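Local coordinates for amidase, hydantoinase/carbamoylase family (Burkholderia vietnamiensis, PDB 5I4M), which probably hydrolyses N-carbamoyl-L-amino acids as a two-zinc amidase of the peptidase M20 family, at residues A[108-118]-A[403-414]; A[260-270]-A[283-291]. All coordinates share one frame; numbering follows the deposited sequence.

Contact 1. Residues A[108-118]-A[403-414]. With ZN (zinc ion), chain D; ZN (zinc ion), chain C; 3PG (3-phosphoglyceric acid), chain E.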
loop_
_atom_site.group_PDB
_atom_site.type_symbol
_atom_site.label_atom_id
_atom_site.label_comp_id
_atom_site.label_asym_id
_atom_site.label_seq_id
_atom_site.Cartn_x
_atom_site.Cartn_y
_atom_site.Cartn_z
ATOM N N GLN A 108 -14.882 0.834 10.629
ATOM C CA GLN A 108 -13.741 1.102 9.782
ATOM C C GLN A 108 -12.474 1.178 10.626
ATOM O O GLN A 108 -12.544 1.340 11.848
ATOM C CB GLN A 108 -13.956 2.419 9.045
ATOM C CG GLN A 108 -15.120 2.376 8.110
ATOM C CD GLN A 108 -14.732 1.686 6.825
ATOM O OE1 GLN A 108 -13.549 1.631 6.483
ATOM N NE2 GLN A 108 -15.717 1.144 6.111
ATOM N N PRO A 109 -11.300 1.079 9.991
ATOM C CA PRO A 109 -10.050 1.303 10.735
ATOM C C PRO A 109 -9.967 2.703 11.313
ATOM O O PRO A 109 -9.403 2.889 12.398
ATOM C CB PRO A 109 -8.957 1.050 9.687
ATOM C CG PRO A 109 -9.650 1.147 8.352
ATOM C CD PRO A 109 -11.065 0.698 8.584
ATOM N N THR A 110 -10.497 3.695 10.605
ATOM C CA THR A 110 -10.655 5.061 11.112
ATOM C C THR A 110 -12.097 5.296 11.541
ATOM O O THR A 110 -12.732 6.295 11.186
ATOM C CB THR A 110 -10.243 6.080 10.050
ATOM O OG1 THR A 110 -10.988 5.836 8.848
ATOM C CG2 THR A 110 -8.763 5.987 9.751
ATOM N N GLY A 111 -12.644 4.362 12.298
ATOM C CA GLY A 111 -14.056 4.417 12.605
ATOM C C GLY A 111 -14.394 5.377 13.732
ATOM O O GLY A 111 -13.571 5.737 14.578
ATOM N N GLY A 112 -15.660 5.783 13.746
ATOM C CA GLY A 112 -16.180 6.630 14.795
ATOM C C GLY A 112 -16.922 5.827 15.847
ATOM O O GLY A 112 -17.164 4.630 15.706
ATOM N N ARG A 113 -17.299 6.526 16.914
ATOM C CA ARG A 113 -17.981 5.907 18.042
ATOM C C ARG A 113 -19.478 5.731 17.826
ATOM O O ARG A 113 -20.154 5.223 18.727
ATOM C CB ARG A 113 -17.737 6.744 19.306
ATOM C CG ARG A 113 -16.274 6.698 19.783
ATOM C CD ARG A 113 -15.949 7.770 20.835
ATOM N NE ARG A 113 -16.130 9.102 20.271
ATOM C CZ ARG A 113 -16.798 10.089 20.853
ATOM N NH1 ARG A 113 -17.330 9.918 22.062
ATOM N NH2 ARG A 113 -16.919 11.255 20.226
ATOM N N PHE A 114 -20.016 6.115 16.666
ATOM C CA PHE A 114 -21.462 6.090 16.489
ATOM C C PHE A 114 -21.937 5.308 15.266
ATOM O O PHE A 114 -23.040 4.744 15.285
ATOM C CB PHE A 114 -21.984 7.527 16.431
ATOM C CG PHE A 114 -21.696 8.314 17.677
ATOM C CD1 PHE A 114 -22.536 8.216 18.780
ATOM C CD2 PHE A 114 -20.565 9.120 17.764
ATOM C CE1 PHE A 114 -22.265 8.920 19.945
ATOM C CE2 PHE A 114 -20.290 9.836 18.927
ATOM C CZ PHE A 114 -21.144 9.740 20.015
ATOM N N ASP A 115 -21.147 5.279 14.193
ATOM C CA ASP A 115 -21.561 4.578 12.975
ATOM C C ASP A 115 -21.867 3.124 13.308
ATOM O O ASP A 115 -21.032 2.423 13.889
ATOM C CB ASP A 115 -20.449 4.704 11.927
ATOM C CG ASP A 115 -20.722 3.947 10.636
ATOM O OD1 ASP A 115 -21.834 3.407 10.425
ATOM O OD2 ASP A 115 -19.786 3.940 9.790
ATOM N N GLY A 116 -23.093 2.697 13.010
ATOM C CA GLY A 116 -23.509 1.338 13.312
ATOM C C GLY A 116 -23.842 1.046 14.766
ATOM O O GLY A 116 -24.938 0.565 15.077
ATOM N N ILE A 117 -22.903 1.299 15.675
ATOM C CA ILE A 117 -23.127 0.869 17.054
ATOM C C ILE A 117 -24.300 1.624 17.680
ATOM O O ILE A 117 -25.014 1.080 18.531
ATOM C CB ILE A 117 -21.825 1.016 17.877
ATOM C CG1 ILE A 117 -22.016 0.491 19.308
ATOM C CG2 ILE A 117 -21.357 2.464 17.896
ATOM C CD1 ILE A 117 -22.303 -1.007 19.392
ATOM N N TYR A 118 -24.540 2.869 17.265
ATOM C CA TYR A 118 -25.698 3.607 17.771
ATOM C C TYR A 118 -26.997 2.853 17.492
ATOM O O TYR A 118 -27.859 2.736 18.370
ATOM C CB TYR A 118 -25.722 5.000 17.142
ATOM C CG TYR A 118 -26.944 5.862 17.417
ATOM C CD1 TYR A 118 -27.541 5.910 18.679
ATOM C CD2 TYR A 118 -27.471 6.666 16.412
ATOM C CE1 TYR A 118 -28.641 6.726 18.910
ATOM C CE2 TYR A 118 -28.569 7.475 16.636
ATOM C CZ TYR A 118 -29.144 7.507 17.888
ATOM O OH TYR A 118 -30.237 8.320 18.095
ATOM N N HIS A 403 -16.607 7.904 9.182
ATOM C CA HIS A 403 -15.424 7.163 8.746
ATOM C C HIS A 403 -14.141 7.935 9.046
ATOM O O HIS A 403 -13.125 7.783 8.363
ATOM C CB HIS A 403 -15.533 6.769 7.269
ATOM C CG HIS A 403 -16.498 5.639 7.049
ATOM N ND1 HIS A 403 -16.594 4.941 5.866
ATOM C CD2 HIS A 403 -17.402 5.079 7.892
ATOM C CE1 HIS A 403 -17.518 4.001 5.987
ATOM N NE2 HIS A 403 -18.022 4.062 7.208
ATOM N N ASN A 404 -14.201 8.733 10.113
ATOM C CA ASN A 404 -13.085 9.452 10.711
ATOM C C ASN A 404 -13.269 9.329 12.219
ATOM O O ASN A 404 -14.401 9.306 12.707
ATOM C CB ASN A 404 -13.075 10.930 10.252
ATOM C CG ASN A 404 -11.847 11.711 10.735
ATOM O OD1 ASN A 404 -11.552 11.778 11.931
ATOM N ND2 ASN A 404 -11.137 12.327 9.787
ATOM N N GLU A 405 -12.165 9.205 12.951
ATOM C CA GLU A 405 -12.257 8.951 14.385
ATOM C C GLU A 405 -12.851 10.119 15.171
ATOM O O GLU A 405 -13.256 9.922 16.323
ATOM C CB GLU A 405 -10.872 8.590 14.914
ATOM C CG GLU A 405 -10.358 7.279 14.339
ATOM C CD GLU A 405 -8.852 7.197 14.290
ATOM O OE1 GLU A 405 -8.231 6.936 15.338
ATOM O OE2 GLU A 405 -8.285 7.387 13.197
ATOM N N ILE A 406 -12.936 11.316 14.577
ATOM C CA ILE A 406 -13.567 12.450 15.243
ATOM C C ILE A 406 -15.074 12.492 15.036
ATOM O O ILE A 406 -15.715 13.455 15.467
ATOM C CB ILE A 406 -12.978 13.799 14.777
ATOM C CG1 ILE A 406 -13.335 14.052 13.310
ATOM C CG2 ILE A 406 -11.467 13.841 15.015
ATOM C CD1 ILE A 406 -12.871 15.387 12.790
ATOM N N GLU A 407 -15.652 11.482 14.394
ATOM C CA GLU A 407 -17.102 11.373 14.269
ATOM C C GLU A 407 -17.773 11.605 15.619
ATOM O O GLU A 407 -17.312 11.105 16.650
ATOM C CB GLU A 407 -17.435 9.979 13.728
ATOM C CG GLU A 407 -18.905 9.680 13.534
ATOM C CD GLU A 407 -19.118 8.217 13.263
ATOM O OE1 GLU A 407 -18.942 7.790 12.094
ATOM O OE2 GLU A 407 -19.417 7.482 14.232
ATOM N N ASP A 408 -18.850 12.393 15.626
ATOM C CA ASP A 408 -19.415 12.798 16.906
ATOM C C ASP A 408 -20.896 13.122 16.775
ATOM O O ASP A 408 -21.377 13.490 15.699
ATOM C CB ASP A 408 -18.663 14.006 17.475
ATOM C CG ASP A 408 -18.756 14.101 18.993
ATOM O OD1 ASP A 408 -19.243 13.144 19.647
ATOM O OD2 ASP A 408 -18.317 15.140 19.531
ATOM N N ALA A 409 -21.606 12.985 17.896
ATOM C CA ALA A 409 -23.022 13.331 17.978
ATOM C C ALA A 409 -23.296 13.884 19.368
ATOM O O ALA A 409 -22.592 13.554 20.323
ATOM C CB ALA A 409 -23.916 12.124 17.703
ATOM N N THR A 410 -24.305 14.735 19.475
ATOM C CA THR A 410 -24.630 15.270 20.792
ATOM C C THR A 410 -25.532 14.306 21.557
ATOM O O THR A 410 -26.286 13.539 20.954
ATOM C CB THR A 410 -25.346 16.608 20.675
ATOM O OG1 THR A 410 -26.651 16.389 20.123
ATOM C CG2 THR A 410 -24.558 17.563 19.797
ATOM N N PRO A 411 -25.489 14.344 22.890
ATOM C CA PRO A 411 -26.469 13.568 23.671
ATOM C C PRO A 411 -27.911 13.826 23.264
ATOM O O PRO A 411 -28.711 12.881 23.192
ATOM C CB PRO A 411 -26.182 14.020 25.113
ATOM C CG PRO A 411 -24.710 14.352 25.095
ATOM C CD PRO A 411 -24.437 14.941 23.737
ATOM N N ALA A 412 -28.262 15.086 22.980
ATOM C CA ALA A 412 -29.616 15.410 22.535
ATOM C C ALA A 412 -29.995 14.631 21.277
ATOM O O ALA A 412 -31.087 14.055 21.203
ATOM C CB ALA A 412 -29.751 16.912 22.291
ATOM N N TRP A 413 -29.115 14.624 20.265
ATOM C CA TRP A 413 -29.413 13.884 19.037
ATOM C C TRP A 413 -29.560 12.398 19.313
ATOM O O TRP A 413 -30.462 11.744 18.779
ATOM C CB TRP A 413 -28.311 14.092 17.996
ATOM C CG TRP A 413 -28.208 15.467 17.484
ATOM C CD1 TRP A 413 -29.162 16.456 17.540
ATOM C CD2 TRP A 413 -27.076 16.033 16.828
ATOM N NE1 TRP A 413 -28.680 17.601 16.955
ATOM C CE2 TRP A 413 -27.401 17.369 16.512
ATOM C CE3 TRP A 413 -25.810 15.539 16.478
ATOM C CZ2 TRP A 413 -26.507 18.219 15.861
ATOM C CZ3 TRP A 413 -24.916 16.392 15.835
ATOM C CH2 TRP A 413 -25.270 17.717 15.542
ATOM N N ILE A 414 -28.638 11.837 20.096
ATOM C CA ILE A 414 -28.666 10.404 20.378
ATOM C C ILE A 414 -29.983 10.022 21.040
ATOM O O ILE A 414 -30.647 9.062 20.635
ATOM C CB ILE A 414 -27.450 10.017 21.244
ATOM C CG1 ILE A 414 -26.164 10.175 20.435
ATOM C CG2 ILE A 414 -27.568 8.588 21.784
ATOM C CD1 ILE A 414 -26.146 9.314 19.157
HETATM ZN ZN ZN D . -19.539 2.847 8.112
HETATM ZN ZN ZN C . -23.150 2.162 9.310
HETATM C C1 3PG E . -21.114 2.188 2.816
HETATM O O1 3PG E . -19.936 2.504 2.573
HETATM O O2 3PG E . -22.085 2.923 2.528
HETATM C C2 3PG E . -21.360 0.864 3.481
HETATM O O3 3PG E . -22.716 0.439 3.255
HETATM C C3 3PG E . -21.131 1.031 4.965
HETATM O O1P 3PG E . -22.105 1.933 5.495
HETATM P P 3PG E . -21.863 2.593 6.973
HETATM O O2P 3PG E . -21.411 1.467 7.874
HETATM O O3P 3PG E . -20.768 3.623 6.733
HETATM O O4P 3PG E . -23.245 3.156 7.349
HETATM O O HOH W 1 -6.945 4.314 13.114
HETATM O O HOH W 2 -17.207 5.831 11.311
HETATM O O HOH W 3 -15.754 9.075 17.286
HETATM O O HOH W 4 -18.779 12.582 22.414
HETATM O O HOH W 5 -24.780 1.031 8.396
#
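D115 and H403 meet on one zinc ion, held by D115 OD2 at 2.0 Å and H403 NE2 at 2.1 Å, their carboxylate and imidazole planes nearly coplanar. D115 OD1 binds the second zinc, bridging the pair, and phosphate oxygens of 3-phosphoglyceric acid bind both metals. Q108 CG sits over one face of the H403 ring, 3.4 Å from its centroid, while H403 ND1 is hydrogen-bonded to N296 O of the second subunit. Behind the metals the packing is tight. E407, CG anti to its backbone N (chi1 180°), brings OE2 to two amides, F114 N nearly along the C-O axis and D115 N at 2.8 Å from the syn side, 30° out of the carboxylate plane; E407 OE1 is hydrogen-bonded to S402 OG. A409 CB covers a face of F114, and I414 CD1 the Y118 ring, whose OH donates to I414 O at 2.7 Å. Toward solvent, around partly exposed R113 and D408, the contact is looser: R113 NH2 and D408 OD1 form a salt bridge at 3.1 Å whose hydrogen bond is weak (124° at the hydrogen), and water 3 joins R113 NE to E407 O. With H104, E150 and H211, this is the aspartate-bridged dizinc centre of M20 metallohydrolases.

Contact 2. Residues A[260-270]-A[283-291]; sequences LLGASRVVDLV and ATVGMMQVH
M288 extends from its strand toward helix 260-270 and touches three of its residues. CG stands anti to the backbone N (chi1 -177°) and the chain stays extended as far as SD, then bends at chi3 (-73°), which lays the methyl CE against the helix. CE rests 3.7 Å from V267 CG2 and 3.8 Å from A263 CB, while SD meets L260 CD1, the two side chains crossing at about a right angle. The same L260 methyl also reaches V290 CG2, at 4.0 Å. At the other end V285 fits between two valines one helical turn apart, CG1 against V267 CG2 at 3.8 Å and CG2 against V270 CG2 at 3.9 Å. V270 CG1 lies 3.7 Å from A283 CB.

The helix runs nearly antiparallel to strand 288-291, at 162° and 10.3 Å between axes. Strand 297-310 pairs with strand 282-291 and adds V302 against A263 and F304 against V266, whereas helix 313-334 packs on V266. M288 N is hydrogen-bonded to N293 OD1 of the second subunit. Nearby polar groups are held otherwise: S264 OG by L260 O within the helix, T284 OG1 by R256 of the second subunit, and R265 by D268 of that subunit in a salt bridge. Between the two segments the attachment is apolar, resting on the fit of methyl groups and one thioether.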
loop_
_atom_site.group_PDB
_atom_site.type_symbol
_atom_site.label_atom_id
_atom_site.label_comp_id
_atom_site.label_asym_id
_atom_site.label_seq_id
_atom_site.Cartn_x
_atom_site.Cartn_y
_atom_site.Cartn_z
ATOM N N LEU A 260 1.332 1.990 -11.839
ATOM C CA LEU A 260 0.884 3.053 -10.947
ATOM C C LEU A 260 0.551 4.327 -11.719
ATOM O O LEU A 260 -0.353 5.071 -11.334
ATOM C CB LEU A 260 1.951 3.309 -9.869
ATOM C CG LEU A 260 1.630 4.403 -8.842
ATOM C CD1 LEU A 260 0.326 4.080 -8.128
ATOM C CD2 LEU A 260 2.773 4.555 -7.837
ATOM N N LEU A 261 1.266 4.608 -12.800
ATOM C CA LEU A 261 0.854 5.705 -13.663
ATOM C C LEU A 261 -0.571 5.489 -14.147
ATOM O O LEU A 261 -1.394 6.413 -14.121
ATOM C CB LEU A 261 1.813 5.829 -14.843
ATOM C CG LEU A 261 1.570 6.995 -15.807
ATOM C CD1 LEU A 261 1.761 8.344 -15.095
ATOM C CD2 LEU A 261 2.468 6.880 -17.013
ATOM N N GLY A 262 -0.882 4.260 -14.567
ATOM C CA GLY A 262 -2.243 3.948 -14.987
ATOM C C GLY A 262 -3.239 4.088 -13.853
ATOM O O GLY A 262 -4.269 4.756 -13.992
ATOM N N ALA A 263 -2.943 3.460 -12.712
ATOM C CA ALA A 263 -3.860 3.533 -11.579
ATOM C C ALA A 263 -4.092 4.975 -11.151
ATOM O O ALA A 263 -5.226 5.369 -10.852
ATOM C CB ALA A 263 -3.318 2.708 -10.410
ATOM N N SER A 264 -3.026 5.775 -11.110
ATOM C CA SER A 264 -3.161 7.177 -10.725
ATOM C C SER A 264 -4.053 7.936 -11.697
ATOM O O SER A 264 -4.836 8.809 -11.292
ATOM C CB SER A 264 -1.780 7.832 -10.654
ATOM O OG SER A 264 -1.043 7.272 -9.585
ATOM N N ARG A 265 -3.943 7.634 -12.986
ATOM C CA ARG A 265 -4.828 8.301 -13.932
ATOM C C ARG A 265 -6.277 7.896 -13.710
ATOM O O ARG A 265 -7.185 8.701 -13.948
ATOM C CB ARG A 265 -4.374 8.010 -15.359
ATOM C CG ARG A 265 -3.140 8.821 -15.696
ATOM C CD ARG A 265 -2.567 8.500 -17.073
ATOM N NE ARG A 265 -1.387 9.324 -17.316
ATOM C CZ ARG A 265 -0.506 9.104 -18.285
ATOM N NH1 ARG A 265 -0.672 8.075 -19.114
ATOM N NH2 ARG A 265 0.542 9.907 -18.418
ATOM N N VAL A 266 -6.515 6.668 -13.239
ATOM C CA VAL A 266 -7.890 6.261 -12.960
ATOM C C VAL A 266 -8.401 6.932 -11.691
ATOM O O VAL A 266 -9.588 7.262 -11.595
ATOM C CB VAL A 266 -8.007 4.728 -12.877
ATOM C CG1 VAL A 266 -9.444 4.317 -12.544
ATOM C CG2 VAL A 266 -7.586 4.091 -14.211
ATOM N N VAL A 267 -7.531 7.154 -10.705
ATOM C CA VAL A 267 -7.959 7.904 -9.522
ATOM C C VAL A 267 -8.504 9.265 -9.937
ATOM O O VAL A 267 -9.561 9.707 -9.462
ATOM C CB VAL A 267 -6.797 8.039 -8.519
ATOM C CG1 VAL A 267 -7.146 9.050 -7.412
ATOM C CG2 VAL A 267 -6.459 6.681 -7.895
ATOM N N ASP A 268 -7.802 9.935 -10.854
ATOM C CA ASP A 268 -8.249 11.233 -11.352
ATOM C C ASP A 268 -9.530 11.097 -12.166
ATOM O O ASP A 268 -10.451 11.913 -12.029
ATOM C CB ASP A 268 -7.132 11.862 -12.190
ATOM C CG ASP A 268 -7.104 13.378 -12.110
ATOM O OD1 ASP A 268 -7.738 13.955 -11.203
ATOM O OD2 ASP A 268 -6.418 13.993 -12.952
ATOM N N LEU A 269 -9.610 10.067 -13.009
ATOM C CA LEU A 269 -10.823 9.828 -13.786
ATOM C C LEU A 269 -12.024 9.562 -12.884
ATOM O O LEU A 269 -13.123 10.074 -13.129
ATOM C CB LEU A 269 -10.602 8.650 -14.738
ATOM C CG LEU A 269 -11.848 8.099 -15.437
ATOM C CD1 LEU A 269 -12.390 9.113 -16.413
ATOM C CD2 LEU A 269 -11.533 6.778 -16.129
ATOM N N VAL A 270 -11.837 8.750 -11.844
ATOM C CA VAL A 270 -12.929 8.445 -10.921
ATOM C C VAL A 270 -13.467 9.722 -10.293
ATOM O O VAL A 270 -14.683 9.931 -10.209
ATOM C CB VAL A 270 -12.454 7.444 -9.854
ATOM C CG1 VAL A 270 -13.387 7.436 -8.633
ATOM C CG2 VAL A 270 -12.341 6.063 -10.464
ATOM N N ALA A 283 -17.917 9.455 -5.868
ATOM C CA ALA A 283 -16.915 8.611 -6.518
ATOM C C ALA A 283 -15.600 8.715 -5.770
ATOM O O ALA A 283 -15.119 9.826 -5.524
ATOM C CB ALA A 283 -16.711 9.004 -7.986
ATOM N N THR A 284 -15.010 7.559 -5.451
ATOM C CA THR A 284 -13.842 7.487 -4.583
ATOM C C THR A 284 -12.981 6.288 -4.952
ATOM O O THR A 284 -13.502 5.215 -5.255
ATOM C CB THR A 284 -14.242 7.333 -3.104
ATOM O OG1 THR A 284 -15.408 8.118 -2.831
ATOM C CG2 THR A 284 -13.089 7.768 -2.172
ATOM N N VAL A 285 -11.664 6.470 -4.904
ATOM C CA VAL A 285 -10.715 5.360 -4.836
ATOM C C VAL A 285 -10.150 5.371 -3.421
ATOM O O VAL A 285 -9.411 6.290 -3.050
ATOM C CB VAL A 285 -9.597 5.481 -5.882
ATOM C CG1 VAL A 285 -8.547 4.393 -5.669
ATOM C CG2 VAL A 285 -10.185 5.367 -7.283
ATOM N N GLY A 286 -10.501 4.365 -2.626
ATOM C CA GLY A 286 -10.117 4.366 -1.227
ATOM C C GLY A 286 -9.007 3.397 -0.886
ATOM O O GLY A 286 -8.354 3.536 0.149
ATOM N N MET A 287 -8.776 2.410 -1.743
ATOM C CA MET A 287 -7.846 1.330 -1.436
ATOM C C MET A 287 -6.946 1.094 -2.638
ATOM O O MET A 287 -7.428 1.011 -3.772
ATOM C CB MET A 287 -8.604 0.048 -1.058
ATOM C CG MET A 287 -7.698 -1.129 -0.709
ATOM S SD MET A 287 -8.692 -2.589 -0.409
ATOM C CE MET A 287 -7.410 -3.794 -0.050
ATOM N N MET A 288 -5.644 0.984 -2.388
ATOM C CA MET A 288 -4.666 0.801 -3.451
ATOM C C MET A 288 -3.507 -0.005 -2.891
ATOM O O MET A 288 -3.048 0.263 -1.781
ATOM C CB MET A 288 -4.156 2.146 -3.995
ATOM C CG MET A 288 -3.182 1.975 -5.159
ATOM S SD MET A 288 -2.722 3.510 -5.994
ATOM C CE MET A 288 -4.245 3.863 -6.875
ATOM N N GLN A 289 -3.039 -0.990 -3.661
ATOM C CA GLN A 289 -1.888 -1.818 -3.287
ATOM C C GLN A 289 -0.922 -1.836 -4.465
ATOM O O GLN A 289 -1.278 -2.316 -5.543
ATOM C CB GLN A 289 -2.301 -3.257 -2.936
ATOM C CG GLN A 289 -3.250 -3.435 -1.727
ATOM C CD GLN A 289 -3.835 -4.859 -1.626
ATOM O OE1 GLN A 289 -4.110 -5.498 -2.635
ATOM N NE2 GLN A 289 -4.012 -5.353 -0.403
ATOM N N VAL A 290 0.290 -1.325 -4.265
ATOM C CA VAL A 290 1.286 -1.203 -5.330
ATOM C C VAL A 290 2.292 -2.338 -5.208
ATOM O O VAL A 290 2.707 -2.686 -4.096
ATOM C CB VAL A 290 1.990 0.165 -5.255
ATOM C CG1 VAL A 290 3.071 0.306 -6.340
ATOM C CG2 VAL A 290 0.959 1.301 -5.326
ATOM N N HIS A 291 2.699 -2.920 -6.350
ATOM C CA HIS A 291 3.687 -3.991 -6.366
ATOM C C HIS A 291 4.794 -3.658 -7.363
ATOM O O HIS A 291 4.500 -3.271 -8.505
ATOM C CB HIS A 291 3.013 -5.328 -6.719
ATOM C CG HIS A 291 1.813 -5.646 -5.872
ATOM N ND1 HIS A 291 1.905 -6.300 -4.662
ATOM C CD2 HIS A 291 0.495 -5.396 -6.063
ATOM C CE1 HIS A 291 0.697 -6.436 -4.141
ATOM N NE2 HIS A 291 -0.177 -5.902 -4.976
#

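In the fold
The centres of contacts 1 and 2 lie 28 Å apart, with about 8 Å between their nearest atoms. In chain order, 108-118 comes first, the helix and strand of contact 2 follow, and 403-414 closes the series, so contact 1 joins parts of the catalytic domain that flank the inserted dimerisation domain. Contact 1 leads into helices 117-132 and 411-429; contact 2 packs helix 259-276 on strand 282-291. Both touch the second subunit. H247 and N296 of the second subunit are hydrogen-bonded to the ligand at the zinc site, so the ligand site is shared between subunits; this is consistent with catalysis that depends on the dimer, as in M20 relatives.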